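BREX protein BrxA (Magnetospirillum magneticum, PDB 3BHW) is probably part of a type 1 BREX system, which protects bacteria against double-stranded DNA phage by preventing phage DNA replication without degrading the DNA. Local coordinates at residues Arg23-Leu28 with Ser61-Arg66; Gln76-Gly81 with Gln88-Ala93; Asp106-Asp111 with Pro118-Lys123; Gly179-Tyr184 with Arg195-Ser200. All coordinates share one frame; numbering follows the deposited sequence. Where two conformers were deposited one is given.

Contact 1: Arg23-Leu28 with Ser61-Arg66; sequences RIIAGL and SLMRNR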
loop_
_atom_site.group_PDB
_atom_site.type_symbol
_atom_site.label_atom_id
_atom_site.label_comp_id
_atom_site.label_asym_id
_atom_site.label_seq_id
_atom_site.Cartn_x
_atom_site.Cartn_y
_atom_site.Cartn_z
ATOM N N ARG A 23 10.361 6.824 3.459
ATOM C CA ARG A 23 11.041 8.063 3.054
ATOM C C ARG A 23 12.525 7.827 2.864
ATOM O O ARG A 23 13.155 8.412 1.990
ATOM C CB ARG A 23 10.894 9.126 4.113
ATOM C CG ARG A 23 9.439 9.650 4.336
ATOM C CD ARG A 23 9.551 11.053 4.869
ATOM N NE ARG A 23 8.309 11.692 5.311
ATOM C CZ ARG A 23 7.638 12.606 4.595
ATOM N NH1 ARG A 23 8.036 12.900 3.369
ATOM N NH2 ARG A 23 6.561 13.220 5.087
ATOM N N ILE A 24 13.084 6.947 3.687
ATOM C CA ILE A 24 14.515 6.706 3.657
ATOM C C ILE A 24 14.803 5.893 2.401
ATOM O O ILE A 24 15.767 6.167 1.687
ATOM C CB ILE A 24 15.062 5.981 4.924
ATOM C CG1 ILE A 24 15.029 6.947 6.125
ATOM C CG2 ILE A 24 16.496 5.524 4.681
ATOM C CD1 ILE A 24 15.007 6.277 7.466
ATOM N N ILE A 25 13.914 4.958 2.094
ATOM C CA ILE A 25 14.090 4.078 0.935
ATOM C C ILE A 25 13.925 4.887 -0.342
ATOM O O ILE A 25 14.707 4.742 -1.291
ATOM C CB ILE A 25 13.145 2.826 1.020
ATOM C CG1 ILE A 25 13.629 1.853 2.120
ATOM C CG2 ILE A 25 13.084 2.065 -0.322
ATOM C CD1 ILE A 25 12.537 1.003 2.765
ATOM N N ALA A 26 12.930 5.784 -0.354
ATOM C CA ALA A 26 12.733 6.732 -1.456
ATOM C C ALA A 26 13.961 7.616 -1.687
ATOM O O ALA A 26 14.321 7.882 -2.838
ATOM C CB ALA A 26 11.497 7.583 -1.219
ATOM N N GLY A 27 14.622 8.057 -0.613
ATOM C CA GLY A 27 15.921 8.734 -0.733
ATOM C C GLY A 27 16.962 7.916 -1.478
ATOM O O GLY A 27 17.627 8.421 -2.382
ATOM N N LEU A 28 17.093 6.654 -1.084
ATOM C CA LEU A 28 18.051 5.748 -1.691
ATOM C C LEU A 28 17.720 5.512 -3.139
ATOM O O LEU A 28 18.624 5.341 -3.966
ATOM C CB LEU A 28 18.087 4.416 -0.959
ATOM C CG LEU A 28 18.905 4.435 0.334
ATOM C CD1 LEU A 28 18.443 3.306 1.241
ATOM C CD2 LEU A 28 20.378 4.304 -0.005
ATOM N N SER A 61 12.634 -5.010 1.655
ATOM C CA SER A 61 12.481 -5.414 0.263
ATOM C C SER A 61 11.080 -5.057 -0.193
ATOM O O SER A 61 10.900 -4.471 -1.247
ATOM C CB SER A 61 12.723 -6.904 0.119
ATOM O OG SER A 61 13.965 -7.200 0.704
ATOM N N LEU A 62 10.094 -5.386 0.633
ATOM C CA LEU A 62 8.693 -5.021 0.344
ATOM C C LEU A 62 8.484 -3.505 0.105
ATOM O O LEU A 62 8.011 -3.113 -0.936
ATOM C CB LEU A 62 7.807 -5.542 1.480
ATOM C CG LEU A 62 6.337 -5.154 1.368
ATOM C CD1 LEU A 62 5.670 -5.824 0.172
ATOM C CD2 LEU A 62 5.565 -5.361 2.681
ATOM N N MET A 63 8.953 -2.698 1.050
ATOM C CA MET A 63 8.759 -1.232 0.947
ATOM C C MET A 63 9.452 -0.717 -0.332
ATOM O O MET A 63 8.928 0.151 -1.032
ATOM C CB MET A 63 9.334 -0.592 2.210
ATOM C CG MET A 63 8.737 -1.143 3.492
ATOM S SD MET A 63 9.011 -0.062 4.971
ATOM C CE MET A 63 8.645 -1.121 6.308
ATOM N N ARG A 64 10.613 -1.284 -0.673
ATOM C CA ARG A 64 11.309 -0.902 -1.906
ATOM C C ARG A 64 10.570 -1.417 -3.150
ATOM O O ARG A 64 10.386 -0.684 -4.123
ATOM C CB ARG A 64 12.743 -1.442 -1.926
ATOM C CG ARG A 64 13.508 -0.987 -3.193
ATOM C CD ARG A 64 14.767 -1.860 -3.440
ATOM N NE ARG A 64 15.415 -1.476 -4.697
ATOM C CZ ARG A 64 16.584 -1.957 -5.119
ATOM N NH1 ARG A 64 17.222 -2.866 -4.395
ATOM N NH2 ARG A 64 17.096 -1.550 -6.284
ATOM N N ASN A 65 10.191 -2.694 -3.131
ATOM C CA ASN A 65 9.445 -3.274 -4.242
ATOM C C ASN A 65 8.189 -2.455 -4.498
ATOM O O ASN A 65 7.823 -2.173 -5.665
ATOM C CB ASN A 65 9.109 -4.741 -3.996
ATOM C CG ASN A 65 10.306 -5.637 -4.122
ATOM O OD1 ASN A 65 10.322 -6.749 -3.585
ATOM N ND2 ASN A 65 11.330 -5.152 -4.790
ATOM N N ARG A 66 7.476 -2.144 -3.420
ATOM C CA ARG A 66 6.350 -1.170 -3.570
ATOM C C ARG A 66 6.697 0.139 -4.343
ATOM O O ARG A 66 6.093 0.429 -5.379
ATOM C CB ARG A 66 5.758 -0.815 -2.236
ATOM C CG ARG A 66 4.862 -1.896 -1.658
ATOM C CD ARG A 66 4.319 -1.460 -0.309
ATOM N NE ARG A 66 3.377 -2.410 0.280
ATOM C CZ ARG A 66 3.179 -2.616 1.579
ATOM N NH1 ARG A 66 3.870 -1.939 2.505
ATOM N NH2 ARG A 66 2.274 -3.499 1.958
#
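Ile-25 meets helix 57-67 with both of its branches, and the two branches find different residues. The longer one ends in CD1, which stops 3.6 Å from CB of Met-63; the shorter one, CG2, lies 3.8 Å from CA and 3.9 Å from CB of Arg-64. The fork thus presses against neighbouring residues on one turn of the facing helix, and its axis stands at about a right angle to both side chains. With CG1 anti to the carbonyl carbon (chi1 -72°), CG2 is left anti to the backbone N, and the two methyl ends spread along the opposite helix. Neither partner offers its far end. Met-63 starts toward Ile-25 but runs on, extended, to touch Lys-18 and Glu-21, while Arg-64 stretches away with CG anti to its own N (chi1 -177°) and places its guanidinium in a cation-pi contact with Trp-38. That same tryptophan also touches Ile-25, so helix 35-43 closes one flank of the contact. The backbones come close here, with CA of Ile-25 6.4 Å from CA of Arg-64. What results is ordinary apolar helix-helix packing in the all-helical BrxA fold, a family grouped with the helix-turn-helix proteins, joining helix 19-31 to helix 57-67.

Contact 2: Gln76-Gly81 with Gln88-Ala93; sequences QMVRDG and QAVFAA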
loop_
_atom_site.group_PDB
_atom_site.type_symbol
_atom_site.label_atom_id
_atom_site.label_comp_id
_atom_site.label_asym_id
_atom_site.label_seq_id
_atom_site.Cartn_x
_atom_site.Cartn_y
_atom_site.Cartn_z
ATOM N N GLN A 76 10.068 11.200 -5.130
ATOM C CA GLN A 76 10.387 12.523 -4.593
ATOM C C GLN A 76 9.257 13.000 -3.654
ATOM O O GLN A 76 9.514 13.619 -2.634
ATOM C CB GLN A 76 10.629 13.504 -5.748
ATOM C CG GLN A 76 11.339 14.787 -5.348
ATOM C CD GLN A 76 12.856 14.764 -5.587
ATOM O OE1 GLN A 76 13.620 15.262 -4.763
ATOM N NE2 GLN A 76 13.290 14.198 -6.711
ATOM N N MET A 77 8.013 12.667 -4.002
ATOM C CA MET A 77 6.858 12.932 -3.150
ATOM C C MET A 77 6.931 12.205 -1.812
ATOM O O MET A 77 6.568 12.765 -0.760
ATOM C CB MET A 77 5.564 12.518 -3.858
ATOM C CG MET A 77 5.296 13.274 -5.130
ATOM S SD MET A 77 3.726 12.856 -5.903
ATOM C CE MET A 77 2.596 13.288 -4.599
ATOM N N VAL A 78 7.375 10.958 -1.856
ATOM C CA VAL A 78 7.527 10.152 -0.635
ATOM C C VAL A 78 8.606 10.771 0.232
ATOM O O VAL A 78 8.380 11.002 1.415
ATOM C CB VAL A 78 7.823 8.661 -0.924
ATOM C CG1 VAL A 78 8.013 7.904 0.389
ATOM C CG2 VAL A 78 6.669 8.081 -1.675
ATOM N N ARG A 79 9.742 11.079 -0.378
ATOM C CA ARG A 79 10.887 11.585 0.382
ATOM C C ARG A 79 10.629 12.972 0.959
ATOM O O ARG A 79 10.936 13.228 2.135
ATOM C CB ARG A 79 12.160 11.592 -0.472
ATOM C CG ARG A 79 13.382 11.970 0.359
ATOM C CD ARG A 79 14.584 12.270 -0.504
ATOM N NE ARG A 79 14.425 13.517 -1.243
ATOM C CZ ARG A 79 15.102 13.826 -2.350
ATOM N NH1 ARG A 79 15.974 12.970 -2.878
ATOM N NH2 ARG A 79 14.882 14.980 -2.950
ATOM N N ASP A 80 10.045 13.851 0.136
ATOM C CA ASP A 80 10.003 15.288 0.422
ATOM C C ASP A 80 8.653 15.830 0.844
ATOM O O ASP A 80 8.576 16.886 1.455
ATOM C CB ASP A 80 10.523 16.080 -0.785
ATOM C CG ASP A 80 11.996 15.805 -1.084
ATOM O OD1 ASP A 80 12.780 15.516 -0.139
ATOM O OD2 ASP A 80 12.378 15.892 -2.274
ATOM N N GLY A 81 7.585 15.110 0.548
ATOM C CA GLY A 81 6.256 15.687 0.696
ATOM C C GLY A 81 5.780 15.717 2.129
ATOM O O GLY A 81 6.405 15.133 3.037
ATOM N N GLN A 88 0.010 9.031 1.104
ATOM C CA GLN A 88 -0.874 8.680 0.013
ATOM C C GLN A 88 -0.115 8.150 -1.204
ATOM O O GLN A 88 -0.625 7.329 -1.951
ATOM C CB GLN A 88 -1.722 9.910 -0.355
ATOM C CG GLN A 88 -2.816 10.156 0.702
ATOM C CD GLN A 88 -3.670 11.384 0.430
ATOM O OE1 GLN A 88 -3.467 12.080 -0.561
ATOM N NE2 GLN A 88 -4.647 11.626 1.298
ATOM N N ALA A 89 1.069 8.686 -1.427
ATOM C CA ALA A 89 1.929 8.223 -2.511
ATOM C C ALA A 89 2.384 6.812 -2.167
ATOM O O ALA A 89 2.382 5.883 -3.025
ATOM C CB ALA A 89 3.132 9.142 -2.658
ATOM N N VAL A 90 2.738 6.604 -0.893
ATOM C CA VAL A 90 3.091 5.235 -0.503
ATOM C C VAL A 90 1.869 4.299 -0.687
ATOM O O VAL A 90 2.005 3.138 -1.159
ATOM C CB VAL A 90 3.657 5.173 0.918
ATOM C CG1 VAL A 90 3.999 3.713 1.210
ATOM C CG2 VAL A 90 4.882 6.034 0.996
ATOM N N PHE A 91 0.684 4.791 -0.344
ATOM C CA PHE A 91 -0.563 4.032 -0.527
ATOM C C PHE A 91 -0.771 3.619 -1.980
ATOM O O PHE A 91 -1.097 2.451 -2.262
ATOM C CB PHE A 91 -1.733 4.856 0.023
ATOM C CG PHE A 91 -3.090 4.160 0.022
ATOM C CD1 PHE A 91 -3.299 2.833 0.466
ATOM C CD2 PHE A 91 -4.205 4.896 -0.377
ATOM C CE1 PHE A 91 -4.621 2.324 0.474
ATOM C CE2 PHE A 91 -5.472 4.375 -0.356
ATOM C CZ PHE A 91 -5.701 3.102 0.074
ATOM N N ALA A 92 -0.457 4.493 -2.914
ATOM C CA ALA A 92 -0.706 4.221 -4.319
ATOM C C ALA A 92 0.269 3.138 -4.734
ATOM O O ALA A 92 -0.112 2.260 -5.511
ATOM C CB ALA A 92 -0.418 5.482 -5.130
ATOM N N ALA A 93 1.522 3.271 -4.284
ATOM C CA ALA A 93 2.528 2.269 -4.565
ATOM C C ALA A 93 2.109 0.933 -3.992
ATOM O O ALA A 93 2.298 -0.119 -4.638
ATOM C CB ALA A 93 3.886 2.722 -4.039
#
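Val-78 sits at the middle of this contact and uses both methyls. CG1 comes to 3.7 Å from CG2 of Val-90, and CG2 lies 3.8 Å from CB of Ala-89 while also reaching the same Val-90 methyl. Val-90 CG2 therefore rests against the fork of Val-78, the two side chains crossing at about a right angle. Val-90 turns this methyl inward because CG1 is anti to the backbone N (chi1 -179°) and CG2 is anti to the carbonyl carbon. The preceding residue, Met-77, adds a looser touch, its CB 4.3 Å from CB of Ala-89. The small alanine lets the backbones approach, and CA of Val-78 is 6.2 Å from CA of Ala-89. The pair is a helical hairpin: helix 72-80 ends at Asp-80, Gly-81 leaves helical geometry, the chain turns tightly, and helix 83-97 returns. The axes of 76-80 and 88-93 run at 140° to each other and approach to 9.2 Å. Further out, helix 19-31 packs against both helices of the pair, Ala-26 against Val-78 and Ser-22 against Val-90. Arg-23 of the same helix donates from NH1 to the carbonyl O of Gly-81, tying down the turn.

Contact 3: Asp106-Asp111 with Pro118-Lys123; sequences DLVVRD and PDLPRK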
loop_
_atom_site.group_PDB
_atom_site.type_symbol
_atom_site.label_atom_id
_atom_site.label_comp_id
_atom_site.label_asym_id
_atom_site.label_seq_id
_atom_site.Cartn_x
_atom_site.Cartn_y
_atom_site.Cartn_z
ATOM N N ASP A 106 -11.483 -1.931 -4.489
ATOM C CA ASP A 106 -12.330 -1.867 -5.649
ATOM C C ASP A 106 -13.656 -2.591 -5.503
ATOM O O ASP A 106 -14.664 -2.086 -5.922
ATOM C CB ASP A 106 -11.566 -2.530 -6.822
ATOM C CG ASP A 106 -12.201 -2.242 -8.212
ATOM O OD1 ASP A 106 -12.837 -1.193 -8.401
ATOM O OD2 ASP A 106 -11.996 -3.013 -9.129
ATOM N N LEU A 107 -13.616 -3.822 -4.996
ATOM C CA LEU A 107 -14.795 -4.691 -5.007
ATOM C C LEU A 107 -15.545 -4.746 -3.691
ATOM O O LEU A 107 -16.642 -5.274 -3.692
ATOM C CB LEU A 107 -14.381 -6.100 -5.354
ATOM C CG LEU A 107 -13.505 -6.138 -6.612
ATOM C CD1 LEU A 107 -13.087 -7.541 -6.816
ATOM C CD2 LEU A 107 -14.163 -5.636 -7.861
ATOM N N VAL A 108 -14.954 -4.259 -2.590
ATOM C CA VAL A 108 -15.614 -4.307 -1.263
ATOM C C VAL A 108 -15.734 -2.920 -0.625
ATOM O O VAL A 108 -16.839 -2.420 -0.319
ATOM C CB VAL A 108 -14.879 -5.305 -0.282
ATOM C CG1 VAL A 108 -15.680 -5.481 1.003
ATOM C CG2 VAL A 108 -14.623 -6.677 -0.938
ATOM N N VAL A 109 -14.602 -2.287 -0.383
ATOM C CA VAL A 109 -14.662 -0.959 0.258
ATOM C C VAL A 109 -15.500 0.031 -0.544
ATOM O O VAL A 109 -16.350 0.716 0.041
ATOM C CB VAL A 109 -13.256 -0.418 0.593
ATOM C CG1 VAL A 109 -13.344 0.903 1.356
ATOM C CG2 VAL A 109 -12.470 -1.495 1.298
ATOM N N ARG A 110 -15.301 0.087 -1.855
ATOM C CA ARG A 110 -16.081 1.054 -2.628
ATOM C C ARG A 110 -17.590 0.871 -2.378
ATOM O O ARG A 110 -18.267 1.819 -2.138
ATOM C CB ARG A 110 -15.804 0.854 -4.118
ATOM C CG ARG A 110 -16.571 1.819 -5.021
ATOM C CD ARG A 110 -16.556 1.341 -6.461
ATOM N NE ARG A 110 -15.196 1.084 -6.926
ATOM C CZ ARG A 110 -14.320 2.043 -7.188
ATOM N NH1 ARG A 110 -14.675 3.321 -7.062
ATOM N NH2 ARG A 110 -13.098 1.729 -7.575
ATOM N N ASP A 111 -18.112 -0.360 -2.431
ATOM C CA ASP A 111 -19.558 -0.560 -2.305
ATOM C C ASP A 111 -20.077 -0.302 -0.898
ATOM O O ASP A 111 -21.243 0.033 -0.715
ATOM C CB ASP A 111 -19.979 -1.960 -2.773
ATOM C CG ASP A 111 -21.334 -1.944 -3.507
ATOM O OD1 ASP A 111 -21.565 -1.036 -4.321
ATOM O OD2 ASP A 111 -22.156 -2.822 -3.275
ATOM N N PRO A 118 -21.107 3.943 6.583
ATOM C CA PRO A 118 -20.375 2.802 6.082
ATOM C C PRO A 118 -19.437 2.242 7.159
ATOM O O PRO A 118 -18.849 3.001 7.955
ATOM C CB PRO A 118 -19.582 3.376 4.915
ATOM C CG PRO A 118 -20.256 4.634 4.526
ATOM C CD PRO A 118 -20.908 5.152 5.760
ATOM N N ASP A 119 -19.333 0.918 7.189
ATOM C CA ASP A 119 -18.336 0.242 7.998
ATOM C C ASP A 119 -17.625 -0.854 7.220
ATOM O O ASP A 119 -18.013 -1.207 6.072
ATOM C CB ASP A 119 -18.963 -0.289 9.298
ATOM C CG ASP A 119 -20.079 -1.287 9.072
ATOM O OD1 ASP A 119 -20.164 -1.931 8.019
ATOM O OD2 ASP A 119 -20.882 -1.466 10.016
ATOM N N LEU A 120 -16.579 -1.401 7.844
ATOM C CA LEU A 120 -15.827 -2.472 7.213
ATOM C C LEU A 120 -15.428 -3.495 8.268
ATOM O O LEU A 120 -14.272 -3.621 8.608
ATOM C CB LEU A 120 -14.596 -1.877 6.510
ATOM C CG LEU A 120 -13.866 -2.762 5.489
ATOM C CD1 LEU A 120 -14.749 -2.968 4.254
ATOM C CD2 LEU A 120 -12.514 -2.172 5.082
ATOM N N PRO A 121 -16.409 -4.217 8.830
ATOM C CA PRO A 121 -16.048 -5.189 9.851
ATOM C C PRO A 121 -15.220 -6.326 9.269
ATOM O O PRO A 121 -15.298 -6.574 8.058
ATOM C CB PRO A 121 -17.417 -5.672 10.353
ATOM C CG PRO A 121 -18.319 -5.435 9.276
ATOM C CD PRO A 121 -17.860 -4.166 8.632
ATOM N N ARG A 122 -14.428 -6.980 10.125
ATOM C CA ARG A 122 -13.525 -8.064 9.708
ATOM C C ARG A 122 -14.155 -9.218 8.936
ATOM O O ARG A 122 -13.514 -9.770 8.052
ATOM C CB ARG A 122 -12.692 -8.566 10.881
ATOM C CG ARG A 122 -11.787 -7.495 11.443
ATOM C CD ARG A 122 -10.343 -7.605 10.925
ATOM N NE ARG A 122 -9.445 -6.709 11.674
ATOM C CZ ARG A 122 -8.157 -6.954 11.895
ATOM N NH1 ARG A 122 -7.609 -8.072 11.434
ATOM N NH2 ARG A 122 -7.416 -6.093 12.586
ATOM N N LYS A 123 -15.411 -9.577 9.220
ATOM C CA LYS A 123 -16.088 -10.620 8.417
ATOM C C LYS A 123 -16.052 -10.304 6.909
ATOM O O LYS A 123 -16.082 -11.219 6.088
ATOM C CB LYS A 123 -17.547 -10.834 8.832
ATOM C CG LYS A 123 -18.367 -9.541 8.930
ATOM C CD LYS A 123 -19.710 -9.608 8.216
ATOM C CE LYS A 123 -20.844 -9.893 9.201
ATOM N NZ LYS A 123 -21.169 -11.337 9.301
#
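The contact belongs to a helix-loop-helix connection: the chain leaves helix 99-112, passes through an extended stretch at 118-121 and enters helix 122-135. Leu-120, in that extended stretch, points its side chain back at the helix it came from. Its two methyls straddle one methyl of Val-109: CD2 is 3.8 Å and CD1 4.0 Å from CG2 of Val-109, and the two side chains cross at about a right angle. The leucine gets there with CG anti to its backbone N (chi1 -165°), which carries the fork out from the loop. Val-108, in one of its two deposited conformers, gives a lighter touch, its CG1 4.2 Å from CD1 of Leu-120. The helix widens into a pi-type turn at 106-109; Val-108 points at the loop there, and Val-109 reaches Leu-120 through CG2. Within the helix, Arg-110 folds back over that turn, and its NH2 donates to OD1 of Asp-106 at 3.0 Å in a salt bridge; the acceptor oxygen lies near the guanidinium plane. Asp-106 OD1 also serves Arg-195, so two arginines share one carboxylate oxygen. Phe-104 and Leu-158 also touch Leu-120, and its carbonyl O is bonded to the hydroxyl of Tyr-155. Backbone bonds from Pro-118 to Leu-172 and from Leu-120 to Tyr-170 tie the loop to the chain at 170-172: an interhelical loop burying its leucine between helices toward one end of an all-helical fold.

Contact 4: Gly179-Tyr184 with Arg195-Ser200; sequences GEVMSY and RCIQVS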
loop_
_atom_site.group_PDB
_atom_site.type_symbol
_atom_site.label_atom_id
_atom_site.label_comp_id
_atom_site.label_asym_id
_atom_site.label_seq_id
_atom_site.Cartn_x
_atom_site.Cartn_y
_atom_site.Cartn_z
ATOM N N GLY A 179 -4.213 16.215 -4.729
ATOM C CA GLY A 179 -4.166 16.532 -6.134
ATOM C C GLY A 179 -2.804 16.219 -6.708
ATOM O O GLY A 179 -2.710 15.830 -7.860
ATOM N N GLU A 180 -1.748 16.366 -5.910
ATOM C CA GLU A 180 -0.384 16.055 -6.351
ATOM C C GLU A 180 -0.241 14.556 -6.644
ATOM O O GLU A 180 0.349 14.150 -7.617
ATOM C CB GLU A 180 0.573 16.400 -5.243
ATOM C CG GLU A 180 1.941 16.819 -5.684
ATOM C CD GLU A 180 2.648 17.515 -4.559
ATOM O OE1 GLU A 180 2.015 18.394 -3.934
ATOM O OE2 GLU A 180 3.816 17.171 -4.286
ATOM N N VAL A 181 -0.821 13.731 -5.793
ATOM C CA VAL A 181 -0.714 12.305 -6.031
ATOM C C VAL A 181 -1.546 11.914 -7.242
ATOM O O VAL A 181 -1.078 11.162 -8.126
ATOM C CB VAL A 181 -1.155 11.564 -4.775
ATOM C CG1 VAL A 181 -1.473 10.084 -5.124
ATOM C CG2 VAL A 181 -0.041 11.735 -3.695
ATOM N N MET A 182 -2.767 12.436 -7.294
ATOM C CA MET A 182 -3.670 12.103 -8.406
ATOM C C MET A 182 -3.109 12.535 -9.776
ATOM O O MET A 182 -3.323 11.830 -10.771
ATOM C CB MET A 182 -5.102 12.642 -8.201
ATOM C CG MET A 182 -5.883 12.084 -7.004
ATOM S SD MET A 182 -6.053 10.229 -6.949
ATOM C CE MET A 182 -6.627 9.990 -8.637
ATOM N N SER A 183 -2.436 13.694 -9.814
ATOM C CA SER A 183 -1.844 14.204 -11.048
ATOM C C SER A 183 -0.751 13.238 -11.506
ATOM O O SER A 183 -0.674 12.896 -12.702
ATOM C CB SER A 183 -1.353 15.669 -10.865
ATOM O OG SER A 183 -0.734 16.224 -12.026
ATOM N N TYR A 184 0.080 12.784 -10.569
ATOM C CA TYR A 184 1.108 11.813 -10.908
ATOM C C TYR A 184 0.510 10.532 -11.515
ATOM O O TYR A 184 0.949 10.088 -12.561
ATOM C CB TYR A 184 2.018 11.466 -9.692
ATOM C CG TYR A 184 2.960 10.315 -9.991
ATOM C CD1 TYR A 184 4.235 10.533 -10.543
ATOM C CD2 TYR A 184 2.536 8.987 -9.848
ATOM C CE1 TYR A 184 5.079 9.476 -10.888
ATOM C CE2 TYR A 184 3.386 7.905 -10.181
ATOM C CZ TYR A 184 4.653 8.178 -10.709
ATOM O OH TYR A 184 5.482 7.140 -11.046
ATOM N N ARG A 195 -8.505 3.774 -10.011
ATOM C CA ARG A 195 -9.800 3.171 -9.703
ATOM C C ARG A 195 -9.918 2.717 -8.248
ATOM O O ARG A 195 -10.998 2.807 -7.640
ATOM C CB ARG A 195 -10.027 1.970 -10.640
ATOM C CG ARG A 195 -11.415 1.511 -10.728
ATOM C CD ARG A 195 -11.438 -0.006 -11.190
ATOM N NE ARG A 195 -12.799 -0.502 -11.322
ATOM C CZ ARG A 195 -13.624 -0.102 -12.278
ATOM N NH1 ARG A 195 -13.197 0.790 -13.169
ATOM N NH2 ARG A 195 -14.860 -0.605 -12.363
ATOM N N CYS A 196 -8.809 2.208 -7.698
ATOM C CA CYS A 196 -8.792 1.618 -6.345
ATOM C C CYS A 196 -8.527 2.616 -5.233
ATOM O O CYS A 196 -9.001 2.433 -4.127
ATOM C CB CYS A 196 -7.701 0.539 -6.263
ATOM S SG CYS A 196 -7.945 -0.898 -7.396
ATOM N N ILE A 197 -7.770 3.676 -5.542
ATOM C CA ILE A 197 -7.249 4.568 -4.485
ATOM C C ILE A 197 -8.310 5.506 -3.946
ATOM O O ILE A 197 -8.233 5.958 -2.781
ATOM C CB ILE A 197 -6.028 5.400 -4.973
ATOM C CG1 ILE A 197 -5.302 6.009 -3.792
ATOM C CG2 ILE A 197 -6.450 6.503 -5.953
ATOM C CD1 ILE A 197 -3.947 6.480 -4.085
ATOM N N GLN A 198 -9.282 5.827 -4.791
ATOM C CA GLN A 198 -10.328 6.774 -4.421
ATOM C C GLN A 198 -11.617 6.008 -4.613
ATOM O O GLN A 198 -12.037 5.763 -5.754
ATOM C CB GLN A 198 -10.287 8.053 -5.273
ATOM C CG GLN A 198 -11.189 9.206 -4.743
ATOM C CD GLN A 198 -10.508 10.097 -3.706
ATOM O OE1 GLN A 198 -9.595 10.865 -4.036
ATOM N NE2 GLN A 198 -10.958 10.009 -2.446
ATOM N N VAL A 199 -12.206 5.577 -3.498
ATOM C CA VAL A 199 -13.416 4.762 -3.550
ATOM C C VAL A 199 -14.530 5.390 -2.722
ATOM O O VAL A 199 -15.519 4.747 -2.433
ATOM C CB VAL A 199 -13.168 3.297 -3.060
ATOM C CG1 VAL A 199 -12.264 2.511 -4.037
ATOM C CG2 VAL A 199 -12.626 3.281 -1.612
ATOM N N SER A 200 -14.365 6.656 -2.353
ATOM C CA SER A 200 -15.377 7.361 -1.565
ATOM C C SER A 200 -15.857 8.623 -2.275
ATOM O O SER A 200 -15.860 8.700 -3.510
ATOM C CB SER A 200 -14.796 7.737 -0.224
ATOM O OG SER A 200 -13.888 8.809 -0.390
#
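Helix 179-187 has just begun at segment 179-184, with Ser-183 N bonded to Gly-179 O, whereas segment 195-200 carries the last turn of helix 191-197 and then runs out as a short irregular tail at the C-terminal end of the model. The backbones stay well apart: the nearest pair, CA of Met-182 and CA of Ile-197, is 9.2 Å apart, so side chains must span the gap. Met-182 does most of this. Its chain is bent at both chi2 (-56°) and chi3 (-50°), which curls the thioether round until SD lies 3.9 Å from CG2 of Ile-197. The two side chains slide past each other in opposite directions, the sulfur alongside the branch methyl. The other arm of Ile-197 is longer, and its CD1 makes a marginal contact with CG1 of Val-181 at 4.5 Å. These two helices are consecutive in the helical fold, and Ile-197 also leans on helix 83-97, touching Phe-91, Ala-92 and Ile-95. Past the helix end, Gln-198 is pinned by bonds from NE2 to Val-175 O and from Ile-177 N to its OE1, while the hydroxyl of Tyr-163 is bonded to both Ile-197 O and Val-199 N. Val-199 packs against Val-109 and Arg-110 of helix 99-112.

In the fold
Along the chain the four contacts follow in series, each closing before the next opens. In space, contacts 1 and 3 lie on opposite sides of the chain's centre, their centres about 29 Å apart, with contacts 2 and 4 between them. Contact 1 touches contact 2 through Arg-23, centres about 10 Å apart. Contact 2 meets contact 4, about 12 Å away between centres, where Phe-91 and Ala-92 pack on Ile-197. Contact 4 joins contact 3, centres about 18 Å apart, through the salt bridge of Arg-195 with Asp-106. The touching order is thus 1, 2, 4, 3: the C-terminal segments of contact 4 lie between contacts 2 and 3, tying helix 83-97 to helix 99-112 in one continuous helical body.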